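Local coordinates for protein 5'-deoxynucleotidase (Pyrococcus horikoshii, PDB 2CQZ) that probably hydrolyses 2'-deoxyribonucleoside 5'-phosphates to the deoxyribonucleoside and phosphate, as a metal-dependent HD-domain enzyme, at residues A[18-23]-A[79-84]; A[25-30]-A[141-146]; A[35-40]-A[69-74]; A[75-80]-A[92-97]; A[129-134]-A[150-155]. All coordinates share one frame; numbering follows the deposited sequence.

In the fold
Following the all-helical chain from its N terminus, contact 1 closes a loop between the start of helix 20-24 and the turn after helix 74-77. Contact 2 opens just behind it, at 25-30, and reaches on to 141-146, so contacts 1 and 2 cross. Contact 3 lies within both of these loops and joins helix 33-53 to the turn at 69-74 around the nickel. Contact 4 starts where contact 1 ends, still inside the long loop of contact 2, and packs helix 74-77 on helix 90-100. Contact 5 crosses contact 2 and lays segment 150-155 on helix 118-140; Asp130 there also bonds His36 of contact 3.

Contact 1: A[18-23]-A[79-84]; sequences PRMGWL and DIPLSA
Asp79 OD2 accepts from two donors, a weak backbone N-H and a water. The N-H is that of Met20, whose N lies 3.0 Å from Asp79 OD2 in a bond bent to 124°; the water also accepts weakly from Gly21 N. CG of Asp79 stands opposite its own backbone N (chi1 177°), which carries the carboxylate over to segment 18-23. Arg19 passes beside it. The guanidinium and carboxylate planes are only 14° apart, yet Asp79 OD2 lies well out of the guanidinium plane, 4.4 Å from Arg19 NH1, so charge alone links the two groups. Each has a firmer mate: Arg19 NE forms a salt bridge with Glu31, and Asp79 OD1 one with Lys90. A second water joins the backbones, donating to Pro18 O and accepting from Asp79 N. The apolar share is small, chiefly Met20 CB against Pro81 CD at 3.8 Å, after which the bent methionine chain leads away and packs on Thr78 of a second subunit. The contact ties the start of helix 20-24 to the turn after helix 74-77. The Arg19 side chain, about 4 Å from the nickel at its nearest atom, also touches His36 of helix 33-53, and Trp22 reaches helix 118-140, where its ring meets Tyr138 edge-to-face.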
# COMPACT_ATOMS: atom_id res chain seq x y z
N PRO A 18 -9.56 -0.59 8.73
CA PRO A 18 -9.73 0.72 8.10
C PRO A 18 -11.06 1.40 8.45
O PRO A 18 -12.04 0.74 8.76
CB PRO A 18 -9.67 0.38 6.62
CG PRO A 18 -10.34 -0.94 6.55
CD PRO A 18 -9.71 -1.67 7.73
N ARG A 19 -11.06 2.73 8.42
CA ARG A 19 -12.26 3.44 8.60
C ARG A 19 -12.94 3.37 7.28
O ARG A 19 -12.55 3.99 6.30
CB ARG A 19 -11.89 4.89 8.92
CG ARG A 19 -11.27 5.02 10.31
CD ARG A 19 -12.28 5.46 11.39
NE ARG A 19 -12.61 6.88 11.23
CZ ARG A 19 -13.73 7.36 11.78
NH1 ARG A 19 -14.52 6.58 12.50
NH2 ARG A 19 -14.03 8.65 11.62
N MET A 20 -13.95 2.50 7.22
CA MET A 20 -14.63 2.19 5.97
C MET A 20 -15.26 3.30 5.12
O MET A 20 -15.23 3.21 3.89
CB MET A 20 -15.67 1.09 6.23
CG MET A 20 -15.09 -0.17 6.89
SD MET A 20 -14.02 -1.20 5.83
CE MET A 20 -15.21 -2.15 4.89
N GLY A 21 -15.83 4.33 5.73
CA GLY A 21 -16.43 5.40 4.95
C GLY A 21 -15.50 5.90 3.86
O GLY A 21 -15.90 6.08 2.71
N TRP A 22 -14.24 6.12 4.23
CA TRP A 22 -13.23 6.60 3.31
C TRP A 22 -13.04 5.64 2.12
O TRP A 22 -12.99 6.07 0.97
CB TRP A 22 -11.91 6.77 4.06
CG TRP A 22 -11.97 7.61 5.33
CD1 TRP A 22 -11.40 7.31 6.53
CD2 TRP A 22 -12.54 8.92 5.48
NE1 TRP A 22 -11.58 8.34 7.43
CE2 TRP A 22 -12.28 9.34 6.81
CE3 TRP A 22 -13.26 9.78 4.63
CZ2 TRP A 22 -12.70 10.59 7.31
CZ3 TRP A 22 -13.68 11.02 5.13
CH2 TRP A 22 -13.40 11.41 6.45
N LEU A 23 -12.93 4.33 2.39
CA LEU A 23 -12.77 3.35 1.31
C LEU A 23 -13.90 3.42 0.31
O LEU A 23 -13.69 3.42 -0.91
CB LEU A 23 -12.72 1.92 1.86
CG LEU A 23 -11.39 1.41 2.44
CD1 LEU A 23 -11.53 -0.05 2.84
CD2 LEU A 23 -10.29 1.57 1.40
N ASP A 79 -15.45 -1.32 11.43
CA ASP A 79 -16.15 -0.05 11.25
C ASP A 79 -17.18 -0.12 10.15
O ASP A 79 -16.96 0.40 9.05
CB ASP A 79 -15.13 1.05 10.96
CG ASP A 79 -15.77 2.40 10.70
OD1 ASP A 79 -16.77 2.73 11.38
OD2 ASP A 79 -15.26 3.13 9.82
N ILE A 80 -18.31 -0.78 10.43
CA ILE A 80 -19.39 -0.92 9.45
C ILE A 80 -19.83 0.49 9.08
O ILE A 80 -20.30 1.24 9.92
CB ILE A 80 -20.55 -1.69 10.05
CG1 ILE A 80 -20.08 -3.09 10.44
CG2 ILE A 80 -21.70 -1.75 9.06
CD1 ILE A 80 -21.07 -3.85 11.30
N PRO A 81 -19.70 0.86 7.80
CA PRO A 81 -20.07 2.19 7.29
C PRO A 81 -21.55 2.59 7.40
O PRO A 81 -22.45 1.76 7.31
CB PRO A 81 -19.57 2.15 5.85
CG PRO A 81 -19.78 0.71 5.47
CD PRO A 81 -19.30 -0.03 6.69
N LEU A 82 -21.77 3.89 7.60
CA LEU A 82 -23.12 4.46 7.72
C LEU A 82 -24.02 4.02 6.59
O LEU A 82 -25.22 3.81 6.79
CB LEU A 82 -23.06 5.98 7.74
CG LEU A 82 -23.64 6.68 8.97
CD1 LEU A 82 -23.56 8.20 8.78
CD2 LEU A 82 -25.09 6.25 9.19
N SER A 83 -23.45 3.89 5.40
CA SER A 83 -24.20 3.47 4.22
C SER A 83 -24.70 2.04 4.37
O SER A 83 -25.63 1.61 3.68
CB SER A 83 -23.34 3.57 2.96
OG SER A 83 -22.15 2.81 3.07
N ALA A 84 -24.10 1.29 5.28
CA ALA A 84 -24.51 -0.09 5.48
C ALA A 84 -25.46 -0.24 6.66
O ALA A 84 -26.21 -1.22 6.74
CB ALA A 84 -23.28 -0.97 5.69
O HOH W 1 -13.00 -1.99 9.69
O HOH W 2 -16.20 5.83 8.84

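Contact 2: A[25-30]-A[141-146]; sequences KGVQEP and SGNKNL
Lys25 O, at the end of helix 20-24, takes two amide N-H groups from the far segment, and these bonds form the tight part of the contact. Asn143 ND2 donates at 3.2 Å to Lys25 O, fairly straight at 158°, with the oxygen close to the plane of the asparagine amide but the donor tilted off the carbonyl plane. Asn145 ND2 comes to the same Lys25 O at 2.9 Å, on a lone pair in the carbonyl plane, though more bent at 136°. A weak bond from Asn145 N to Asn143 OD1 ties the two asparagines within their loop. The apolar contacts centre on one methyl: Leu146 CD2 packs on Lys25 CB at 3.7 Å and, more loosely, on Val27 CG2 at 4.2 Å. Val27 CG2 also lies 3.8 Å from Asn143 ND2, a methyl packed on a polar group, the two side chains crossing at about a right angle.

Gly26, Val27, Asn143 and Leu146 are buried, whereas Lys25 and Asn145 form the partly exposed side. There Lys25 bends at chi2 (-55°) and then runs straight past Asn145 O, to deliver NZ to a salt bridge with Glu148. A third subunit comes close, Ser141 OG of that subunit bonding Gly26 O. Both segments begin as helix ends: Gly26 and Gly142 each close a Schellman motif with positive phi. The contact therefore joins the exit of helix 20-24 to the exit of helix 118-140, with Trp22 and Tyr138 from those helices packing on Val27 and Leu146.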
# COMPACT_ATOMS: atom_id res chain seq x y z
N LYS A 25 -15.75 5.87 -0.34
CA LYS A 25 -15.61 7.12 -1.08
C LYS A 25 -14.37 7.12 -1.98
O LYS A 25 -14.05 8.14 -2.60
CB LYS A 25 -15.50 8.33 -0.14
CG LYS A 25 -16.77 8.62 0.64
CD LYS A 25 -17.95 8.80 -0.29
CE LYS A 25 -19.22 9.10 0.50
NZ LYS A 25 -20.38 9.27 -0.43
N GLY A 26 -13.67 5.99 -2.05
CA GLY A 26 -12.50 5.93 -2.91
C GLY A 26 -11.19 6.45 -2.39
O GLY A 26 -10.23 6.59 -3.16
N VAL A 27 -11.12 6.80 -1.11
CA VAL A 27 -9.84 7.26 -0.56
C VAL A 27 -9.05 5.97 -0.43
O VAL A 27 -9.47 5.04 0.27
CB VAL A 27 -10.00 7.93 0.79
CG1 VAL A 27 -8.65 8.29 1.36
CG2 VAL A 27 -10.86 9.18 0.68
N GLN A 28 -7.93 5.91 -1.15
CA GLN A 28 -7.10 4.70 -1.23
C GLN A 28 -6.34 4.22 0.02
O GLN A 28 -6.41 3.02 0.35
CB GLN A 28 -6.16 4.82 -2.44
CG GLN A 28 -6.91 5.08 -3.78
CD GLN A 28 -7.20 3.84 -4.60
OE1 GLN A 28 -7.47 2.74 -4.08
NE2 GLN A 28 -7.16 4.02 -5.91
N GLU A 29 -5.62 5.11 0.73
CA GLU A 29 -4.93 4.66 1.97
C GLU A 29 -5.57 5.27 3.20
O GLU A 29 -4.97 6.12 3.85
CB GLU A 29 -3.46 5.05 1.97
CG GLU A 29 -2.65 4.54 0.81
CD GLU A 29 -1.19 4.35 1.18
OE1 GLU A 29 -0.42 3.98 0.27
OE2 GLU A 29 -0.80 4.54 2.37
N PRO A 30 -6.77 4.80 3.56
CA PRO A 30 -7.51 5.30 4.71
C PRO A 30 -6.89 5.02 6.05
O PRO A 30 -6.21 4.01 6.24
CB PRO A 30 -8.88 4.64 4.55
CG PRO A 30 -8.51 3.32 4.02
CD PRO A 30 -7.46 3.63 2.98
N SER A 141 -5.74 16.00 -0.78
CA SER A 141 -5.09 14.89 -1.49
C SER A 141 -5.75 14.66 -2.85
O SER A 141 -5.27 13.85 -3.65
CB SER A 141 -5.14 13.60 -0.67
OG SER A 141 -4.34 13.70 0.50
N GLY A 142 -6.86 15.34 -3.10
CA GLY A 142 -7.52 15.18 -4.38
C GLY A 142 -8.89 14.51 -4.44
O GLY A 142 -9.55 14.55 -5.48
N ASN A 143 -9.33 13.90 -3.35
CA ASN A 143 -10.63 13.23 -3.39
C ASN A 143 -11.73 14.28 -3.44
O ASN A 143 -11.79 15.16 -2.59
CB ASN A 143 -10.82 12.32 -2.18
CG ASN A 143 -11.96 11.33 -2.37
OD1 ASN A 143 -13.11 11.59 -2.00
ND2 ASN A 143 -11.65 10.17 -2.94
N LYS A 144 -12.61 14.18 -4.42
CA LYS A 144 -13.65 15.19 -4.52
C LYS A 144 -15.08 14.78 -4.17
O LYS A 144 -16.02 15.46 -4.58
CB LYS A 144 -13.61 15.81 -5.90
CG LYS A 144 -13.83 14.83 -7.00
CD LYS A 144 -13.57 15.47 -8.34
CE LYS A 144 -12.13 15.93 -8.46
NZ LYS A 144 -11.82 16.28 -9.87
N ASN A 145 -15.25 13.70 -3.42
CA ASN A 145 -16.59 13.29 -3.04
C ASN A 145 -16.77 13.05 -1.56
O ASN A 145 -17.41 12.09 -1.15
CB ASN A 145 -17.03 12.05 -3.84
CG ASN A 145 -15.92 11.07 -4.06
OD1 ASN A 145 -15.72 10.58 -5.17
ND2 ASN A 145 -15.18 10.78 -3.01
N LEU A 146 -16.22 13.95 -0.75
CA LEU A 146 -16.30 13.86 0.70
C LEU A 146 -17.15 15.03 1.22
O LEU A 146 -17.16 15.33 2.41
CB LEU A 146 -14.90 13.96 1.32
CG LEU A 146 -13.84 12.97 0.86
CD1 LEU A 146 -12.52 13.30 1.55
CD2 LEU A 146 -14.30 11.55 1.17

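Contact 3: A[35-40]-A[69-74]; sequences DHSFGV and VHDLAE. With NI (nickel (II) ion), chain G.
His36 and Ser37, on one turn of helix 33-53, face a pair of type I turns at 69-74, with the CA atoms of Ser37 and Asp71 7.3 Å apart. This is the metal centre of an HD domain, the H...HD...D motif of the superfamily: His36 NE2 binds nickel at 2.3 Å, His70 NE2 at 2.4 Å and Asp71 OD2 at 2.3 Å, and Asp127 completes the set. His36 swings its ring away from its own backbone N (chi1 170°) to reach the ion. Asp71 OD2 comes up at the edge of that ring, near its plane, 3.4 Å from His36 CD2. The two imidazoles meet obliquely, planes 69° apart, with His36 NE2 at the edge of the His70 ring. Second-shell bonds fix their rotation: His36 ND1 goes to Asp130 and His70 ND1 to the carbonyl of Ala67. His70 CE1, next to the metal-binding NE2, rests against both methyls of Val40, each 3.8 Å away, with CG2 approaching the ring obliquely. With an alanine here both methyls are gone, which would probably open a gap beside CE1 and leave the His70 ring less closely held on that side. Ser37 and the turn are joined through one water, which lies 2.7 Å from Ser37 OG and accepts from Asp71 N at 3.0 Å.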
# COMPACT_ATOMS: atom_id res chain seq x y z
N ASP A 35 -6.02 5.10 14.33
CA ASP A 35 -5.57 6.45 13.95
C ASP A 35 -6.65 7.43 14.39
O ASP A 35 -6.39 8.44 15.05
CB ASP A 35 -5.41 6.60 12.44
CG ASP A 35 -4.12 6.03 11.91
OD1 ASP A 35 -3.08 6.22 12.57
OD2 ASP A 35 -4.15 5.40 10.83
N HIS A 36 -7.87 7.11 14.00
CA HIS A 36 -9.04 7.91 14.32
C HIS A 36 -9.18 8.11 15.82
O HIS A 36 -9.30 9.24 16.30
CB HIS A 36 -10.29 7.23 13.74
CG HIS A 36 -11.58 7.84 14.20
ND1 HIS A 36 -11.86 9.18 14.06
CD2 HIS A 36 -12.65 7.29 14.83
CE1 HIS A 36 -13.04 9.44 14.59
NE2 HIS A 36 -13.54 8.31 15.06
N SER A 37 -9.14 7.01 16.57
CA SER A 37 -9.28 7.08 18.03
C SER A 37 -8.22 7.96 18.65
O SER A 37 -8.49 8.68 19.61
CB SER A 37 -9.24 5.67 18.64
OG SER A 37 -10.37 4.90 18.25
N PHE A 38 -7.00 7.90 18.12
CA PHE A 38 -5.98 8.74 18.71
C PHE A 38 -6.36 10.20 18.52
O PHE A 38 -6.25 11.02 19.43
CB PHE A 38 -4.66 8.46 18.00
CG PHE A 38 -3.64 9.48 18.41
CD1 PHE A 38 -3.25 10.46 17.51
CD2 PHE A 38 -3.14 9.48 19.70
CE1 PHE A 38 -2.36 11.45 17.91
CE2 PHE A 38 -2.25 10.48 20.10
CZ PHE A 38 -1.86 11.47 19.20
N GLY A 39 -6.84 10.55 17.33
CA GLY A 39 -7.26 11.91 17.08
C GLY A 39 -8.37 12.34 18.02
O GLY A 39 -8.30 13.41 18.64
N VAL A 40 -9.40 11.50 18.14
CA VAL A 40 -10.51 11.82 19.04
C VAL A 40 -9.93 12.08 20.44
O VAL A 40 -10.29 13.07 21.09
CB VAL A 40 -11.55 10.67 19.06
CG1 VAL A 40 -12.62 10.95 20.07
CG2 VAL A 40 -12.19 10.54 17.68
N VAL A 69 -12.11 4.54 24.53
CA VAL A 69 -12.97 3.37 24.42
C VAL A 69 -14.16 3.48 23.44
O VAL A 69 -14.70 2.45 23.01
CB VAL A 69 -13.48 3.01 25.84
CG1 VAL A 69 -14.51 1.91 25.77
CG2 VAL A 69 -12.30 2.57 26.70
N HIS A 70 -14.53 4.70 23.06
CA HIS A 70 -15.69 4.89 22.20
C HIS A 70 -15.87 4.00 20.98
O HIS A 70 -17.01 3.61 20.69
CB HIS A 70 -15.84 6.38 21.82
CG HIS A 70 -15.14 6.78 20.56
ND1 HIS A 70 -13.78 6.95 20.48
CD2 HIS A 70 -15.63 7.07 19.33
CE1 HIS A 70 -13.45 7.34 19.26
NE2 HIS A 70 -14.55 7.41 18.54
N ASP A 71 -14.81 3.64 20.26
CA ASP A 71 -15.02 2.76 19.11
C ASP A 71 -14.47 1.37 19.32
O ASP A 71 -14.35 0.60 18.37
CB ASP A 71 -14.38 3.29 17.84
CG ASP A 71 -15.20 4.35 17.18
OD1 ASP A 71 -16.40 4.12 16.87
OD2 ASP A 71 -14.62 5.41 16.94
N LEU A 72 -14.14 1.06 20.56
CA LEU A 72 -13.56 -0.23 20.91
C LEU A 72 -14.30 -1.48 20.43
O LEU A 72 -13.66 -2.50 20.17
CB LEU A 72 -13.39 -0.32 22.42
CG LEU A 72 -12.09 -0.93 22.94
CD1 LEU A 72 -10.90 -0.08 22.47
CD2 LEU A 72 -12.13 -1.00 24.46
N ALA A 73 -15.62 -1.42 20.31
CA ALA A 73 -16.39 -2.58 19.87
C ALA A 73 -16.08 -2.95 18.44
O ALA A 73 -16.38 -4.07 17.98
CB ALA A 73 -17.89 -2.32 20.00
N GLU A 74 -15.48 -2.00 17.72
CA GLU A 74 -15.15 -2.24 16.33
C GLU A 74 -13.99 -3.21 16.18
O GLU A 74 -13.80 -3.79 15.11
CB GLU A 74 -14.87 -0.91 15.63
CG GLU A 74 -16.06 0.03 15.66
CD GLU A 74 -15.93 1.24 14.74
OE1 GLU A 74 -14.79 1.59 14.34
OE2 GLU A 74 -16.97 1.86 14.43
NI NI G . -15.29 7.48 16.23
O HOH W 3 -11.82 3.99 20.37

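Contact 4: A[75-80]-A[92-97]; sequences AIITDI and KAEALV
Ile77 CD1 meets Ala93 CB where the short helix 74-77 packs on helix 90-100, a helix-to-helix contact in the all-helical HD-domain fold, with only a loop and the first residues of the second helix between the two segments. The backbones keep their distance, the nearest CA pairs being Ile76 with Val97 at 7.8 Å and Ile77 with Glu94 at 7.6 Å, so side chains do the bridging.

Apolar packing carries nearly all of it. Ile77 holds CG1 between its backbone N and carbonyl carbon (chi1 65°), which brings CD1 to the other helix, 3.8 Å from Ala93 CB. Ile77 CG2 stands 4.1 Å from the same Ala93 CB. One turn further along that helix, Val97 offers its two branches to different neighbours: Val97 CG1 lies 4.0 Å from Ile76 CD1, these side chains sliding past each other in opposite directions, while Val97 CG2 sits more loosely, 4.4 Å from Ile77 CG2. A second subunit packs on the same helix, its Val88 on Ala93 and its Phe87 on Val97.

The polar residue on this face joins through carbon. Glu94 lays its CG 4.0 Å from Ile77 CD1, crossing it at about a right angle, and its extended chain carries OE2 on to a weak hydrogen bond with Tyr109 of helix 106-114. No hydrogen bond links the two segments.

Backbone bonding works within each segment. Val97 N bonds Ala93 O in the regular helix of 92-97. Past the helix end at Ile77, the chain folds into an inverse gamma turn centred on Asp79, closed by Ile80 N to Thr78 O at 2.8 Å.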
# COMPACT_ATOMS: atom_id res chain seq x y z
N ALA A 75 -13.25 -3.44 17.27
CA ALA A 75 -12.13 -4.38 17.24
C ALA A 75 -12.63 -5.76 16.83
O ALA A 75 -11.88 -6.60 16.34
CB ALA A 75 -11.46 -4.46 18.62
N ILE A 76 -13.92 -5.99 17.03
CA ILE A 76 -14.54 -7.25 16.66
C ILE A 76 -15.51 -7.00 15.52
O ILE A 76 -15.50 -7.70 14.52
CB ILE A 76 -15.30 -7.87 17.86
CG1 ILE A 76 -14.31 -8.40 18.89
CG2 ILE A 76 -16.25 -8.98 17.39
CD1 ILE A 76 -14.95 -8.76 20.20
N ILE A 77 -16.33 -5.96 15.65
CA ILE A 77 -17.33 -5.82 14.56
C ILE A 77 -16.88 -5.03 13.33
O ILE A 77 -17.42 -5.14 12.23
CB ILE A 77 -18.79 -5.35 14.95
CG1 ILE A 77 -18.98 -3.89 15.53
CG2 ILE A 77 -19.67 -6.38 15.62
CD1 ILE A 77 -20.46 -3.39 15.40
N THR A 78 -15.75 -4.32 13.37
CA THR A 78 -15.17 -3.60 12.23
C THR A 78 -16.02 -2.34 12.07
O THR A 78 -17.16 -2.29 12.54
CB THR A 78 -15.20 -4.39 10.88
OG1 THR A 78 -16.51 -4.34 10.32
CG2 THR A 78 -14.78 -5.82 11.07
N ASP A 79 -15.45 -1.32 11.43
CA ASP A 79 -16.15 -0.05 11.25
C ASP A 79 -17.18 -0.12 10.15
O ASP A 79 -16.96 0.40 9.05
CB ASP A 79 -15.13 1.05 10.96
CG ASP A 79 -15.77 2.40 10.70
OD1 ASP A 79 -16.77 2.73 11.38
OD2 ASP A 79 -15.26 3.13 9.82
N ILE A 80 -18.31 -0.78 10.43
CA ILE A 80 -19.39 -0.92 9.45
C ILE A 80 -19.83 0.49 9.08
O ILE A 80 -20.30 1.24 9.92
CB ILE A 80 -20.55 -1.69 10.05
CG1 ILE A 80 -20.08 -3.09 10.44
CG2 ILE A 80 -21.70 -1.75 9.06
CD1 ILE A 80 -21.07 -3.85 11.30
N LYS A 92 -26.95 -2.10 18.08
CA LYS A 92 -27.30 -3.29 18.80
C LYS A 92 -26.03 -4.12 18.98
O LYS A 92 -25.68 -4.51 20.09
CB LYS A 92 -28.37 -4.03 17.99
CG LYS A 92 -28.97 -5.24 18.65
CD LYS A 92 -30.35 -5.49 18.04
CE LYS A 92 -30.78 -6.95 18.14
NZ LYS A 92 -32.22 -7.10 17.69
N ALA A 93 -25.32 -4.36 17.89
CA ALA A 93 -24.10 -5.15 17.97
C ALA A 93 -23.06 -4.53 18.90
O ALA A 93 -22.41 -5.23 19.67
CB ALA A 93 -23.50 -5.36 16.59
N GLU A 94 -22.89 -3.21 18.85
CA GLU A 94 -21.89 -2.60 19.73
C GLU A 94 -22.13 -2.88 21.20
O GLU A 94 -21.21 -3.28 21.93
CB GLU A 94 -21.84 -1.08 19.52
CG GLU A 94 -21.42 -0.65 18.14
CD GLU A 94 -21.23 0.85 18.05
OE1 GLU A 94 -20.83 1.34 16.96
OE2 GLU A 94 -21.47 1.54 19.06
N ALA A 95 -23.37 -2.66 21.65
CA ALA A 95 -23.75 -2.87 23.04
C ALA A 95 -23.45 -4.31 23.45
O ALA A 95 -22.95 -4.57 24.54
CB ALA A 95 -25.23 -2.56 23.22
N LEU A 96 -23.75 -5.25 22.56
CA LEU A 96 -23.49 -6.65 22.83
C LEU A 96 -22.03 -6.95 23.17
O LEU A 96 -21.73 -7.49 24.24
CB LEU A 96 -23.92 -7.51 21.65
CG LEU A 96 -25.42 -7.81 21.68
CD1 LEU A 96 -25.87 -8.38 20.35
CD2 LEU A 96 -25.70 -8.77 22.84
N VAL A 97 -21.11 -6.59 22.27
CA VAL A 97 -19.68 -6.73 22.44
C VAL A 97 -19.24 -6.18 23.80
O VAL A 97 -18.46 -6.78 24.52
CB VAL A 97 -18.98 -5.96 21.32
CG1 VAL A 97 -17.47 -5.97 21.54
CG2 VAL A 97 -19.29 -6.60 19.98

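Contact 5: A[129-134]-A[150-155]; sequences LDMILQ and WEAIEE
Ile132 and Trp150 mark the closest backbone approach, 6.0 Å between their CA atoms, where helix 118-140 runs past the end of a 3-10 segment at 150-151 that leads into helix 152-157, with Glu151 at the N-cap position. All the packing across this join is apolar. Ile132 spreads its branches in two directions: CG2, set opposite the backbone N while CG1 stays beside it (chi1 -60°), sits over one face of the indole, offset toward the rim, in a CH-pi contact 3.9 Å from the centroid of the Trp150 six-membered ring and 18° off its normal. The other branch of Ile132 sends CD1 to Ala152 CB at 3.7 Å and to Ile153 CG1 at 3.8 Å. Met131 adds one more contact, its chain running straight and then turning at the sulfur to bring CE 3.8 Å from Ala152 CB. Replacing Ile132 by an alanine would probably leave the indole face without its methyl partner and open a gap before Ala152 and Ile153. The indole is also held by a hydrogen bond from its NE1 to Glu139, on the same long helix. Val172 of helix 166-173 also touches Ile132, while Met131 reaches back to Trp22 of helix 20-24.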
# COMPACT_ATOMS: atom_id res chain seq x y z
N LEU A 129 -15.06 16.19 14.86
CA LEU A 129 -14.03 17.09 14.39
C LEU A 129 -12.90 16.33 13.70
O LEU A 129 -12.44 16.72 12.62
CB LEU A 129 -13.49 17.94 15.54
CG LEU A 129 -14.37 19.13 15.94
CD1 LEU A 129 -13.69 19.89 17.07
CD2 LEU A 129 -14.59 20.05 14.75
N ASP A 130 -12.45 15.23 14.30
CA ASP A 130 -11.39 14.44 13.70
C ASP A 130 -11.86 14.06 12.30
O ASP A 130 -11.12 14.18 11.32
CB ASP A 130 -11.13 13.17 14.51
CG ASP A 130 -10.08 12.27 13.90
OD1 ASP A 130 -8.87 12.55 14.09
OD2 ASP A 130 -10.45 11.29 13.22
N MET A 131 -13.10 13.60 12.21
CA MET A 131 -13.63 13.19 10.91
C MET A 131 -13.65 14.32 9.88
O MET A 131 -13.19 14.15 8.76
CB MET A 131 -15.03 12.60 11.06
CG MET A 131 -15.64 12.19 9.73
SD MET A 131 -17.28 11.48 9.94
CE MET A 131 -18.18 12.99 10.22
N ILE A 132 -14.19 15.47 10.26
CA ILE A 132 -14.27 16.61 9.36
C ILE A 132 -12.85 16.99 8.92
O ILE A 132 -12.57 17.11 7.72
CB ILE A 132 -14.98 17.80 10.05
CG1 ILE A 132 -16.40 17.38 10.43
CG2 ILE A 132 -15.04 19.01 9.11
CD1 ILE A 132 -17.08 18.32 11.39
N LEU A 133 -11.96 17.16 9.89
CA LEU A 133 -10.58 17.51 9.59
C LEU A 133 -9.89 16.43 8.76
O LEU A 133 -8.94 16.72 8.02
CB LEU A 133 -9.81 17.75 10.88
CG LEU A 133 -10.35 18.95 11.64
CD1 LEU A 133 -9.61 19.14 12.95
CD2 LEU A 133 -10.20 20.18 10.76
N GLN A 134 -10.38 15.20 8.87
CA GLN A 134 -9.79 14.09 8.12
C GLN A 134 -10.28 14.17 6.69
O GLN A 134 -9.55 13.85 5.75
CB GLN A 134 -10.19 12.74 8.74
CG GLN A 134 -9.40 11.53 8.20
CD GLN A 134 -7.88 11.72 8.22
OE1 GLN A 134 -7.28 11.99 9.26
NE2 GLN A 134 -7.26 11.57 7.05
N TRP A 150 -18.95 17.31 5.65
CA TRP A 150 -18.94 18.64 6.25
C TRP A 150 -20.23 19.02 6.98
O TRP A 150 -20.23 19.97 7.77
CB TRP A 150 -18.59 19.70 5.21
CG TRP A 150 -17.15 19.63 4.82
CD1 TRP A 150 -16.58 18.79 3.89
CD2 TRP A 150 -16.07 20.39 5.38
NE1 TRP A 150 -15.22 19.00 3.83
CE2 TRP A 150 -14.88 19.97 4.74
CE3 TRP A 150 -16.00 21.40 6.36
CZ2 TRP A 150 -13.63 20.52 5.05
CZ3 TRP A 150 -14.75 21.94 6.67
CH2 TRP A 150 -13.59 21.50 6.02
N GLU A 151 -21.32 18.28 6.74
CA GLU A 151 -22.56 18.61 7.43
C GLU A 151 -22.58 18.10 8.87
O GLU A 151 -23.61 18.14 9.55
CB GLU A 151 -23.79 18.09 6.65
CG GLU A 151 -23.78 16.63 6.29
CD GLU A 151 -24.82 16.31 5.21
OE1 GLU A 151 -24.76 16.94 4.13
OE2 GLU A 151 -25.69 15.44 5.45
N ALA A 152 -21.42 17.65 9.34
CA ALA A 152 -21.26 17.17 10.70
C ALA A 152 -21.07 18.37 11.62
O ALA A 152 -21.19 18.26 12.84
CB ALA A 152 -20.08 16.22 10.80
N ILE A 153 -20.74 19.52 11.03
CA ILE A 153 -20.57 20.75 11.81
C ILE A 153 -21.96 21.12 12.33
O ILE A 153 -22.10 21.66 13.44
CB ILE A 153 -20.06 21.93 10.95
CG1 ILE A 153 -18.63 21.67 10.47
CG2 ILE A 153 -20.08 23.21 11.77
CD1 ILE A 153 -18.04 22.81 9.64
N GLU A 154 -22.99 20.85 11.53
CA GLU A 154 -24.36 21.14 11.95
C GLU A 154 -24.73 20.20 13.09
O GLU A 154 -25.30 20.64 14.10
CB GLU A 154 -25.35 20.94 10.80
CG GLU A 154 -25.16 21.94 9.66
CD GLU A 154 -25.12 23.37 10.15
OE1 GLU A 154 -26.13 23.83 10.73
OE2 GLU A 154 -24.07 24.03 9.97
N GLU A 155 -24.38 18.93 12.94
CA GLU A 155 -24.67 17.92 13.96
C GLU A 155 -24.03 18.32 15.29
O GLU A 155 -24.58 18.04 16.36
CB GLU A 155 -24.16 16.54 13.51
CG GLU A 155 -24.47 16.20 12.06
CD GLU A 155 -24.12 14.76 11.71
OE1 GLU A 155 -24.95 13.86 11.98
OE2 GLU A 155 -23.01 14.52 11.16